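PDB 3WCA: farnesyltransferase, putative from Trypanosoma cruzi, which probably catalyses the magnesium-dependent, NAD(P)H-requiring condensation of two farnesyl diphosphates into squalene, the first of three steps from farnesyl diphosphate to lanosterol. Local coordinates for residues A[255-269]-A[350-364]. The protein carries 1 engineered substitution. Numbering follows the deposited sequence.
Sequences ADALVHVPHVVEYLA and IEHLVNDAIRAMESH
Pro262 and Ala357, their CA atoms 5.0 Å apart, mark where helix 261-269 runs close beside helix 350-362, the two axes approaching to 8.6 Å and pointing almost the same way, at 12°. Small side chains permit this: the CB of Ala360 touches Pro262 along its CA-CB side, and the CB of Ala357 meets Val261 CG1 at 3.7 Å. Proline suits a helix's first turn, where its missing N-H costs little. Val265 straddles Met361 and His364; its CG1, anti to the backbone N (chi1 166°), reaches His364 CD2, while CG2 packs on Met361 CG. At the C-terminal end, His364 NE2 gives a hydrogen bond to Glu266 OE2 (2.9 Å), near the ring plane but from above the carboxylate plane, with a weak second bond to OE1. Ala269 CB lies over one face of the His364 ring in a CH-pi contact, 3.8 Å from the centroid. At the other end, leucines suit a buried seam: Leu258 CB packs on Leu353 CB, and Leu353 CD1 reaches Ala255 CB. A water donates to Leu258 O, starting a type I turn, and to Leu353 O, joining the segments. This is parallel helix packing within the all-helical squalene/phytoene synthase fold, beside the helix carrying ligand-touching Tyr267.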
# COMPACT_ATOMS: atom_id res chain seq x y z
N ALA A 255 14.99 6.63 3.56
CA ALA A 255 16.10 5.82 3.05
C ALA A 255 15.68 4.36 2.99
O ALA A 255 16.01 3.64 2.06
CB ALA A 255 17.33 5.97 3.94
N ASP A 256 14.95 3.92 4.00
CA ASP A 256 14.51 2.54 4.03
C ASP A 256 13.53 2.24 2.88
O ASP A 256 13.59 1.17 2.26
CB ASP A 256 13.87 2.22 5.36
CG ASP A 256 13.32 0.82 5.41
OD1 ASP A 256 14.13 -0.12 5.48
OD2 ASP A 256 12.07 0.66 5.36
N ALA A 257 12.65 3.18 2.58
CA ALA A 257 11.67 2.96 1.50
C ALA A 257 12.31 3.00 0.12
O ALA A 257 11.88 2.30 -0.78
CB ALA A 257 10.56 4.01 1.58
N LEU A 258 13.36 3.80 -0.03
CA LEU A 258 14.03 3.93 -1.31
C LEU A 258 14.64 2.63 -1.80
O LEU A 258 14.90 2.48 -2.99
CB LEU A 258 15.11 5.01 -1.23
CG LEU A 258 14.56 6.43 -1.27
CD1 LEU A 258 15.69 7.45 -1.07
CD2 LEU A 258 13.88 6.64 -2.62
N VAL A 259 14.88 1.71 -0.88
CA VAL A 259 15.45 0.40 -1.21
C VAL A 259 14.59 -0.31 -2.26
O VAL A 259 15.11 -1.02 -3.12
CB VAL A 259 15.51 -0.53 0.06
CG1 VAL A 259 15.91 -1.94 -0.34
CG2 VAL A 259 16.51 0.01 1.08
N HIS A 260 13.29 -0.07 -2.21
CA HIS A 260 12.36 -0.73 -3.12
C HIS A 260 12.21 -0.19 -4.53
O HIS A 260 11.72 -0.89 -5.40
CB HIS A 260 10.98 -0.74 -2.47
CG HIS A 260 10.99 -1.31 -1.09
ND1 HIS A 260 11.22 -2.65 -0.84
CD2 HIS A 260 10.84 -0.72 0.12
CE1 HIS A 260 11.21 -2.85 0.46
NE2 HIS A 260 10.98 -1.70 1.07
N VAL A 261 12.66 1.04 -4.76
CA VAL A 261 12.50 1.69 -6.05
C VAL A 261 13.11 1.00 -7.26
O VAL A 261 12.47 0.89 -8.30
CB VAL A 261 12.95 3.17 -5.96
CG1 VAL A 261 12.82 3.87 -7.32
CG2 VAL A 261 12.07 3.88 -4.94
N PRO A 262 14.36 0.51 -7.14
CA PRO A 262 14.92 -0.16 -8.32
C PRO A 262 14.06 -1.34 -8.77
O PRO A 262 13.96 -1.62 -9.96
CB PRO A 262 16.29 -0.61 -7.83
CG PRO A 262 16.65 0.45 -6.81
CD PRO A 262 15.35 0.60 -6.06
N HIS A 263 13.44 -2.00 -7.79
CA HIS A 263 12.59 -3.17 -8.02
C HIS A 263 11.23 -2.79 -8.58
O HIS A 263 10.60 -3.55 -9.31
CB HIS A 263 12.44 -3.94 -6.71
CG HIS A 263 13.75 -4.32 -6.09
ND1 HIS A 263 14.51 -5.38 -6.55
CD2 HIS A 263 14.46 -3.75 -5.09
CE1 HIS A 263 15.63 -5.44 -5.86
NE2 HIS A 263 15.63 -4.46 -4.97
N VAL A 264 10.76 -1.61 -8.21
CA VAL A 264 9.50 -1.11 -8.72
C VAL A 264 9.73 -0.81 -10.21
O VAL A 264 8.88 -1.08 -11.05
CB VAL A 264 9.08 0.18 -7.99
CG1 VAL A 264 7.98 0.89 -8.76
CG2 VAL A 264 8.60 -0.16 -6.57
N VAL A 265 10.91 -0.27 -10.53
CA VAL A 265 11.23 0.03 -11.92
C VAL A 265 11.24 -1.25 -12.75
O VAL A 265 10.69 -1.29 -13.85
CB VAL A 265 12.59 0.78 -12.02
CG1 VAL A 265 13.10 0.79 -13.46
CG2 VAL A 265 12.42 2.21 -11.53
N GLU A 266 11.84 -2.31 -12.22
CA GLU A 266 11.90 -3.58 -12.94
C GLU A 266 10.51 -4.17 -13.16
O GLU A 266 10.19 -4.61 -14.27
CB GLU A 266 12.76 -4.59 -12.17
CG GLU A 266 14.22 -4.23 -12.12
CD GLU A 266 14.79 -3.92 -13.49
OE1 GLU A 266 14.57 -4.72 -14.43
OE2 GLU A 266 15.47 -2.88 -13.63
N TYR A 267 9.70 -4.20 -12.12
CA TYR A 267 8.35 -4.73 -12.25
C TYR A 267 7.54 -3.93 -13.28
O TYR A 267 6.91 -4.50 -14.16
CB TYR A 267 7.63 -4.72 -10.90
CG TYR A 267 6.26 -5.36 -10.93
CD1 TYR A 267 5.13 -4.63 -11.31
CD2 TYR A 267 6.10 -6.71 -10.62
CE1 TYR A 267 3.86 -5.23 -11.38
CE2 TYR A 267 4.84 -7.32 -10.69
CZ TYR A 267 3.73 -6.57 -11.07
OH TYR A 267 2.49 -7.16 -11.11
N LEU A 268 7.56 -2.60 -13.18
CA LEU A 268 6.79 -1.80 -14.14
C LEU A 268 7.28 -2.02 -15.58
O LEU A 268 6.48 -2.05 -16.51
CB LEU A 268 6.88 -0.30 -13.78
CG LEU A 268 6.13 0.10 -12.50
CD1 LEU A 268 6.32 1.60 -12.24
CD2 LEU A 268 4.64 -0.25 -12.63
N ALA A 269 8.58 -2.19 -15.74
CA ALA A 269 9.15 -2.40 -17.06
C ALA A 269 8.90 -3.79 -17.62
O ALA A 269 9.14 -4.05 -18.79
CB ALA A 269 10.65 -2.11 -17.04
N ILE A 350 21.47 8.43 1.62
CA ILE A 350 20.46 8.77 0.62
C ILE A 350 21.04 8.84 -0.78
O ILE A 350 20.41 8.41 -1.74
CB ILE A 350 19.77 10.11 0.96
CG1 ILE A 350 18.97 9.96 2.26
CG2 ILE A 350 18.86 10.54 -0.18
CD1 ILE A 350 17.86 8.93 2.19
N GLU A 351 22.25 9.37 -0.89
CA GLU A 351 22.89 9.53 -2.19
C GLU A 351 23.04 8.25 -3.01
O GLU A 351 22.68 8.24 -4.18
CB GLU A 351 24.25 10.22 -2.04
CG GLU A 351 24.95 10.44 -3.37
CD GLU A 351 26.14 11.38 -3.28
OE1 GLU A 351 26.82 11.57 -4.31
OE2 GLU A 351 26.39 11.93 -2.18
N HIS A 352 23.57 7.19 -2.42
CA HIS A 352 23.73 5.96 -3.19
C HIS A 352 22.38 5.33 -3.48
O HIS A 352 22.22 4.62 -4.47
CB HIS A 352 24.62 4.95 -2.45
CG HIS A 352 23.93 4.24 -1.33
ND1 HIS A 352 23.70 2.88 -1.33
CD2 HIS A 352 23.41 4.71 -0.17
CE1 HIS A 352 23.07 2.54 -0.22
NE2 HIS A 352 22.88 3.63 0.50
N LEU A 353 21.40 5.58 -2.62
CA LEU A 353 20.06 5.04 -2.85
C LEU A 353 19.41 5.76 -4.02
O LEU A 353 18.68 5.15 -4.80
CB LEU A 353 19.22 5.18 -1.59
CG LEU A 353 19.62 4.21 -0.47
CD1 LEU A 353 18.96 4.62 0.82
CD2 LEU A 353 19.23 2.80 -0.87
N VAL A 354 19.66 7.06 -4.13
CA VAL A 354 19.11 7.85 -5.23
C VAL A 354 19.78 7.39 -6.52
O VAL A 354 19.11 7.19 -7.53
CB VAL A 354 19.37 9.37 -5.03
CG1 VAL A 354 19.09 10.11 -6.32
CG2 VAL A 354 18.46 9.91 -3.93
N ASN A 355 21.10 7.21 -6.47
CA ASN A 355 21.85 6.77 -7.65
C ASN A 355 21.41 5.39 -8.11
O ASN A 355 21.35 5.14 -9.32
CB ASN A 355 23.35 6.79 -7.37
CG ASN A 355 23.91 8.20 -7.31
OD1 ASN A 355 23.73 8.99 -8.23
ND2 ASN A 355 24.60 8.52 -6.22
N ASP A 356 21.10 4.49 -7.18
CA ASP A 356 20.63 3.16 -7.55
C ASP A 356 19.29 3.28 -8.28
O ASP A 356 19.06 2.60 -9.28
CB ASP A 356 20.42 2.28 -6.33
CG ASP A 356 21.69 1.67 -5.83
OD1 ASP A 356 22.55 1.36 -6.69
OD2 ASP A 356 21.83 1.49 -4.60
N ALA A 357 18.41 4.14 -7.76
CA ALA A 357 17.10 4.35 -8.35
C ALA A 357 17.20 4.95 -9.75
O ALA A 357 16.64 4.42 -10.70
CB ALA A 357 16.26 5.26 -7.44
N ILE A 358 17.91 6.06 -9.86
CA ILE A 358 18.09 6.74 -11.14
C ILE A 358 18.81 5.83 -12.12
O ILE A 358 18.51 5.82 -13.31
CB ILE A 358 18.90 8.04 -10.95
CG1 ILE A 358 18.09 9.01 -10.09
CG2 ILE A 358 19.24 8.66 -12.30
CD1 ILE A 358 18.80 10.30 -9.79
N ARG A 359 19.75 5.05 -11.61
CA ARG A 359 20.50 4.15 -12.46
C ARG A 359 19.55 3.11 -13.03
O ARG A 359 19.58 2.81 -14.22
CB ARG A 359 21.60 3.48 -11.64
CG ARG A 359 22.53 2.59 -12.43
CD ARG A 359 23.77 2.25 -11.62
NE ARG A 359 24.62 3.42 -11.40
CZ ARG A 359 24.75 4.06 -10.24
NH1 ARG A 359 24.07 3.64 -9.17
NH2 ARG A 359 25.55 5.11 -10.14
N ALA A 360 18.68 2.58 -12.17
CA ALA A 360 17.71 1.57 -12.57
C ALA A 360 16.76 2.14 -13.63
O ALA A 360 16.30 1.42 -14.51
CB ALA A 360 16.93 1.10 -11.36
N MET A 361 16.47 3.43 -13.52
CA MET A 361 15.59 4.10 -14.47
C MET A 361 16.27 4.27 -15.82
O MET A 361 15.73 3.86 -16.85
CB MET A 361 15.18 5.47 -13.92
CG MET A 361 14.15 5.42 -12.80
SD MET A 361 14.14 6.88 -11.75
CE MET A 361 13.81 6.15 -10.15
N GLU A 362 17.46 4.87 -15.82
CA GLU A 362 18.21 5.09 -17.05
C GLU A 362 18.49 3.73 -17.69
O GLU A 362 18.70 3.63 -18.90
CB GLU A 362 19.52 5.83 -16.75
CG GLU A 362 19.31 7.18 -16.06
CD GLU A 362 20.60 7.97 -15.83
OE1 GLU A 362 21.59 7.38 -15.35
OE2 GLU A 362 20.60 9.19 -16.10
N SER A 363 18.47 2.69 -16.87
CA SER A 363 18.71 1.33 -17.34
C SER A 363 17.62 0.88 -18.32
O SER A 363 17.76 -0.16 -18.97
CB SER A 363 18.77 0.38 -16.14
OG SER A 363 18.88 -0.97 -16.54
N HIS A 364 16.54 1.64 -18.42
CA HIS A 364 15.44 1.30 -19.32
C HIS A 364 15.11 2.44 -20.29
O HIS A 364 14.10 2.37 -21.00
CB HIS A 364 14.19 0.93 -18.52
CG HIS A 364 14.30 -0.35 -17.76
ND1 HIS A 364 14.19 -1.59 -18.35
CD2 HIS A 364 14.53 -0.59 -16.44
CE1 HIS A 364 14.33 -2.54 -17.44
NE2 HIS A 364 14.54 -1.96 -16.27
O HOH W 1 17.18 2.86 -4.36